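Local coordinates for protein probable glutamine synthetase (Pseudomonas aeruginosa, PDB 4HPP) that belongs to the glutamine synthetase family, pairing an N-terminal beta domain with a catalytic domain that binds magnesium and glutamic acid, at residues L277-L291 with P335-V349. Residues are numbered along the deposited sequence; the frame is centred on the assembly and turned at random.
Sequences LCALTAPTAASYLRL and PMDATTCPHLAMAAV. With GLU (glutamic acid), chain D.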
loop_
_atom_site.group_PDB
_atom_site.type_symbol
_atom_site.label_atom_id
_atom_site.label_comp_id
_atom_site.label_asym_id
_atom_site.label_seq_id
_atom_site.Cartn_x
_atom_site.Cartn_y
_atom_site.Cartn_z
ATOM N N LEU A 277 0.829 53.493 12.821
ATOM C CA LEU A 277 1.101 52.644 11.668
ATOM C C LEU A 277 1.009 51.200 12.106
ATOM O O LEU A 277 0.790 50.302 11.274
ATOM C CB LEU A 277 2.466 52.892 11.089
ATOM C CG LEU A 277 2.712 54.184 10.341
ATOM C CD1 LEU A 277 4.193 54.268 9.934
ATOM C CD2 LEU A 277 1.770 54.278 9.170
ATOM N N CYS A 278 1.160 50.995 13.415
ATOM C CA CYS A 278 1.081 49.670 13.951
ATOM C C CYS A 278 -0.291 49.019 13.787
ATOM O O CYS A 278 -0.381 47.800 13.632
ATOM C CB CYS A 278 1.567 49.657 15.390
ATOM S SG CYS A 278 3.353 49.961 15.423
ATOM N N ALA A 279 -1.334 49.839 13.783
ATOM C CA ALA A 279 -2.689 49.360 13.635
ATOM C C ALA A 279 -2.843 48.835 12.224
ATOM O O ALA A 279 -3.717 47.999 11.961
ATOM C CB ALA A 279 -3.711 50.470 13.907
ATOM N N LEU A 280 -1.999 49.328 11.318
ATOM C CA LEU A 280 -2.098 48.961 9.895
ATOM C C LEU A 280 -0.936 48.066 9.428
ATOM O O LEU A 280 -1.040 47.438 8.375
ATOM C CB LEU A 280 -2.242 50.200 8.975
ATOM C CG LEU A 280 -3.318 51.272 9.290
ATOM C CD1 LEU A 280 -2.805 52.685 9.100
ATOM C CD2 LEU A 280 -4.624 51.103 8.553
ATOM N N THR A 281 0.162 47.983 10.184
ATOM C CA THR A 281 1.277 47.092 9.779
ATOM C C THR A 281 1.498 45.921 10.750
ATOM O O THR A 281 2.269 44.998 10.450
ATOM C CB THR A 281 2.590 47.851 9.652
ATOM O OG1 THR A 281 3.027 48.188 10.968
ATOM C CG2 THR A 281 2.442 49.135 8.810
ATOM N N ALA A 282 0.869 45.979 11.930
ATOM C CA ALA A 282 0.763 44.810 12.833
ATOM C C ALA A 282 -0.696 44.708 13.293
ATOM O O ALA A 282 -0.983 44.914 14.464
ATOM C CB ALA A 282 1.714 44.943 14.023
ATOM N N PRO A 283 -1.615 44.377 12.361
ATOM C CA PRO A 283 -3.007 44.728 12.473
ATOM C C PRO A 283 -3.851 43.656 13.069
ATOM O O PRO A 283 -5.066 43.769 13.009
ATOM C CB PRO A 283 -3.437 44.866 11.014
ATOM C CG PRO A 283 -2.428 44.088 10.226
ATOM C CD PRO A 283 -1.412 43.538 11.177
ATOM N N THR A 284 -3.267 42.597 13.594
ATOM C CA THR A 284 -4.170 41.612 14.203
ATOM C C THR A 284 -3.861 41.439 15.671
ATOM O O THR A 284 -2.761 41.792 16.143
ATOM C CB THR A 284 -4.137 40.223 13.536
ATOM O OG1 THR A 284 -2.811 39.708 13.591
ATOM C CG2 THR A 284 -4.600 40.295 12.088
ATOM N N ALA A 285 -4.829 40.872 16.380
ATOM C CA ALA A 285 -4.674 40.609 17.816
ATOM C C ALA A 285 -3.388 39.787 18.094
ATOM O O ALA A 285 -2.633 40.114 19.025
ATOM C CB ALA A 285 -5.928 39.919 18.378
ATOM N N ALA A 286 -3.125 38.764 17.258
ATOM C CA ALA A 286 -1.913 37.937 17.366
ATOM C C ALA A 286 -0.631 38.699 17.082
ATOM O O ALA A 286 0.462 38.192 17.388
ATOM C CB ALA A 286 -1.991 36.701 16.476
ATOM N N SER A 287 -0.753 39.910 16.518
ATOM C CA SER A 287 0.431 40.667 16.140
ATOM C C SER A 287 1.198 41.122 17.372
ATOM O O SER A 287 2.446 41.263 17.342
ATOM C CB SER A 287 0.081 41.845 15.251
ATOM O OG SER A 287 -0.339 41.402 13.969
ATOM N N TYR A 288 0.464 41.306 18.474
ATOM C CA TYR A 288 1.083 41.851 19.681
ATOM C C TYR A 288 1.818 40.832 20.560
ATOM O O TYR A 288 2.603 41.236 21.388
ATOM C CB TYR A 288 0.179 42.867 20.381
ATOM C CG TYR A 288 -0.033 43.964 19.413
ATOM C CD1 TYR A 288 -1.021 43.855 18.428
ATOM C CD2 TYR A 288 0.826 45.049 19.377
ATOM C CE1 TYR A 288 -1.193 44.830 17.471
ATOM C CE2 TYR A 288 0.688 46.025 18.393
ATOM C CZ TYR A 288 -0.325 45.907 17.448
ATOM O OH TYR A 288 -0.470 46.873 16.468
ATOM N N LEU A 289 1.617 39.533 20.304
ATOM C CA LEU A 289 2.515 38.503 20.860
ATOM C C LEU A 289 3.911 38.576 20.234
ATOM O O LEU A 289 4.871 38.083 20.827
ATOM C CB LEU A 289 1.949 37.074 20.698
ATOM C CG LEU A 289 0.432 36.946 20.833
ATOM C CD1 LEU A 289 -0.062 35.613 20.319
ATOM C CD2 LEU A 289 0.018 37.142 22.307
ATOM N N ARG A 290 4.000 39.158 19.034
ATOM C CA ARG A 290 5.272 39.361 18.301
ATOM C C ARG A 290 5.954 40.720 18.637
ATOM O O ARG A 290 7.172 40.765 18.969
ATOM C CB ARG A 290 5.057 39.186 16.778
ATOM C CG ARG A 290 6.142 39.808 15.915
ATOM C CD ARG A 290 6.064 39.414 14.431
ATOM N NE ARG A 290 7.252 39.941 13.777
ATOM C CZ ARG A 290 7.428 41.201 13.364
ATOM N NH1 ARG A 290 8.585 41.555 12.825
ATOM N NH2 ARG A 290 6.459 42.105 13.448
ATOM N N LEU A 291 5.173 41.810 18.583
ATOM C CA LEU A 291 5.699 43.177 18.850
ATOM C C LEU A 291 6.154 43.465 20.301
ATOM O O LEU A 291 7.166 44.155 20.528
ATOM C CB LEU A 291 4.700 44.249 18.418
ATOM C CG LEU A 291 4.506 44.750 16.998
ATOM C CD1 LEU A 291 4.135 46.211 17.197
ATOM C CD2 LEU A 291 5.750 44.609 16.122
ATOM N N PRO A 335 8.271 46.605 12.168
ATOM C CA PRO A 335 7.100 46.125 12.921
ATOM C C PRO A 335 5.925 45.757 11.991
ATOM O O PRO A 335 4.831 46.363 11.989
ATOM C CB PRO A 335 6.818 47.258 13.922
ATOM C CG PRO A 335 7.850 48.323 13.654
ATOM C CD PRO A 335 8.428 48.063 12.292
ATOM N N MET A 336 6.180 44.733 11.181
ATOM C CA MET A 336 5.234 44.349 10.152
ATOM C C MET A 336 5.207 42.848 10.117
ATOM O O MET A 336 6.215 42.222 10.440
ATOM C CB MET A 336 5.624 44.940 8.820
ATOM C CG MET A 336 4.523 44.765 7.801
ATOM S SD MET A 336 4.970 45.344 6.150
ATOM C CE MET A 336 4.617 47.129 6.230
ATOM N N ASP A 337 4.034 42.280 9.826
ATOM C CA ASP A 337 3.852 40.832 9.792
ATOM C C ASP A 337 2.919 40.437 8.638
ATOM O O ASP A 337 2.410 41.335 7.899
ATOM C CB ASP A 337 3.425 40.269 11.153
ATOM C CG ASP A 337 2.098 40.810 11.653
ATOM O OD1 ASP A 337 2.068 41.369 12.781
ATOM O OD2 ASP A 337 1.066 40.643 10.974
ATOM N N ALA A 338 2.732 39.131 8.411
ATOM C CA ALA A 338 1.953 38.709 7.217
ATOM C C ALA A 338 0.423 38.730 7.377
ATOM O O ALA A 338 -0.306 38.384 6.430
ATOM C CB ALA A 338 2.414 37.365 6.740
ATOM N N THR A 339 -0.077 39.110 8.565
ATOM C CA THR A 339 -1.515 39.272 8.760
ATOM C C THR A 339 -1.965 40.584 8.120
ATOM O O THR A 339 -3.163 40.858 8.014
ATOM C CB THR A 339 -1.943 39.275 10.254
ATOM O OG1 THR A 339 -1.352 40.393 10.906
ATOM C CG2 THR A 339 -1.500 38.031 10.938
ATOM N N THR A 340 -1.015 41.389 7.665
ATOM C CA THR A 340 -1.387 42.620 6.916
ATOM C C THR A 340 -1.944 42.418 5.526
ATOM O O THR A 340 -1.888 41.337 4.985
ATOM C CB THR A 340 -0.183 43.533 6.679
ATOM O OG1 THR A 340 0.818 42.799 5.956
ATOM C CG2 THR A 340 0.316 44.016 8.013
ATOM N N CYS A 341 -2.507 43.490 4.977
ATOM C CA CYS A 341 -2.796 43.603 3.558
ATOM C C CYS A 341 -1.632 44.359 2.843
ATOM O O CYS A 341 -1.537 45.568 2.907
ATOM C CB CYS A 341 -4.179 44.244 3.345
ATOM S SG CYS A 341 -4.379 44.951 1.686
ATOM N N PRO A 342 -0.718 43.647 2.172
ATOM C CA PRO A 342 0.480 44.343 1.580
ATOM C C PRO A 342 0.263 45.795 1.077
ATOM O O PRO A 342 1.049 46.694 1.404
ATOM C CB PRO A 342 0.873 43.419 0.429
ATOM C CG PRO A 342 0.424 42.061 0.869
ATOM C CD PRO A 342 -0.661 42.185 1.938
ATOM N N HIS A 343 -0.789 46.025 0.303
ATOM C CA HIS A 343 -1.198 47.364 -0.191
ATOM C C HIS A 343 -1.593 48.334 0.828
ATOM O O HIS A 343 -1.241 49.493 0.701
ATOM C CB HIS A 343 -2.379 47.208 -1.065
ATOM C CG HIS A 343 -2.187 46.147 -2.095
ATOM N ND1 HIS A 343 -2.600 44.891 -1.908
ATOM C CD2 HIS A 343 -1.575 46.190 -3.347
ATOM C CE1 HIS A 343 -2.262 44.147 -2.999
ATOM N NE2 HIS A 343 -1.649 44.953 -3.874
ATOM N N LEU A 344 -2.364 47.900 1.840
ATOM C CA LEU A 344 -2.750 48.811 2.906
ATOM C C LEU A 344 -1.541 49.155 3.777
ATOM O O LEU A 344 -1.281 50.313 4.098
ATOM C CB LEU A 344 -3.931 48.249 3.711
ATOM C CG LEU A 344 -4.371 49.074 4.930
ATOM C CD1 LEU A 344 -4.932 50.397 4.431
ATOM C CD2 LEU A 344 -5.366 48.339 5.808
ATOM N N ALA A 345 -0.757 48.142 4.101
ATOM C CA ALA A 345 0.417 48.337 4.914
ATOM C C ALA A 345 1.399 49.260 4.231
ATOM O O ALA A 345 1.816 50.229 4.857
ATOM C CB ALA A 345 1.050 47.007 5.262
ATOM N N MET A 346 1.776 48.992 2.968
ATOM C CA MET A 346 2.775 49.834 2.285
ATOM C C MET A 346 2.231 51.268 2.124
ATOM O O MET A 346 2.914 52.221 2.487
ATOM C CB MET A 346 3.201 49.212 0.969
ATOM C CG MET A 346 3.968 50.110 -0.022
ATOM S SD MET A 346 4.503 49.031 -1.349
ATOM C CE MET A 346 5.240 50.187 -2.543
ATOM N N ALA A 347 0.996 51.417 1.634
ATOM C CA ALA A 347 0.283 52.717 1.607
ATOM C C ALA A 347 0.389 53.484 2.909
ATOM O O ALA A 347 0.722 54.657 2.903
ATOM C CB ALA A 347 -1.203 52.541 1.252
ATOM N N ALA A 348 0.087 52.829 4.026
ATOM C CA ALA A 348 0.155 53.487 5.342
ATOM C C ALA A 348 1.553 54.051 5.675
ATOM O O ALA A 348 1.687 55.169 6.218
ATOM C CB ALA A 348 -0.317 52.544 6.427
ATOM N N VAL A 349 2.583 53.305 5.293
ATOM C CA VAL A 349 3.951 53.683 5.623
ATOM C C VAL A 349 4.371 54.860 4.743
ATOM O O VAL A 349 4.914 55.868 5.234
ATOM C CB VAL A 349 4.938 52.482 5.460
ATOM C CG1 VAL A 349 6.409 52.929 5.502
ATOM C CG2 VAL A 349 4.628 51.388 6.480
HETATM N N GLU D . 11.819 36.664 12.865
HETATM C CA GLU D . 12.107 38.132 13.127
HETATM C C GLU D . 10.886 39.079 13.086
HETATM O O GLU D . 9.825 38.783 13.624
HETATM C CB GLU D . 13.164 38.640 12.155
HETATM C CG GLU D . 14.534 38.075 12.410
HETATM C CD GLU D . 15.493 38.419 11.318
HETATM O OE1 GLU D . 16.431 39.173 11.619
HETATM O OE2 GLU D . 15.300 37.954 10.168
HETATM O OXT GLU D . 10.912 40.169 12.504
#
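Arg290, an arginine of the glutamic acid pocket in this glutamine synthetase catalytic domain, is backed by the 335-349 segment: Met336 O lies over one face of its guanidinium, 3.0 Å from NH2 but at a poor angle for a hydrogen bond. The side chain, extended from CG to NE, presents its edge to the ligand carboxylate; NE donates to GLU O and NH1 to GLU OXT (2.7 Å). Beside it, Ser287 OG donates to Asp337 OD1 (2.7 Å) on the syn side, slightly out of the carboxylate plane. The other oxygen, OD2, turns its anti lone pair to Thr339 N, closing an Asx turn. Asp337 is thus held at both oxygens; OD1 is 4.5 Å from Arg290 NH2, opposite charges too far apart for a salt bridge. Thr284 and Thr339 meet tip to tip, their OG1 atoms 3.1 Å apart. Where helix 261-281 ends, Thr281 O receives a nearly straight CA-H...O contact from Met336 CA (3.0 Å, 162°) and a weak bond from Asp337 N. Thr281 OG1, at chi1 72°, faces both Pro335 O and Leu277 O, while its CG2 turns to Met336 CE and Val349 CG2. Farther along, Leu280 CD1 rests on Ala348 CB (3.7 Å) and its CD2 touches Leu344 CD2, the two side chains crossing at about a right angle. Helices 277-281 and 342-349 run nearly antiparallel here, at 158°. Helix 410-427 packs on Pro283, Thr284 and Leu344, helix 196-216 on Pro342 and His343, and Met336, at the end of strand 330-336, pairs through its backbone with Val235 of strand 235-243.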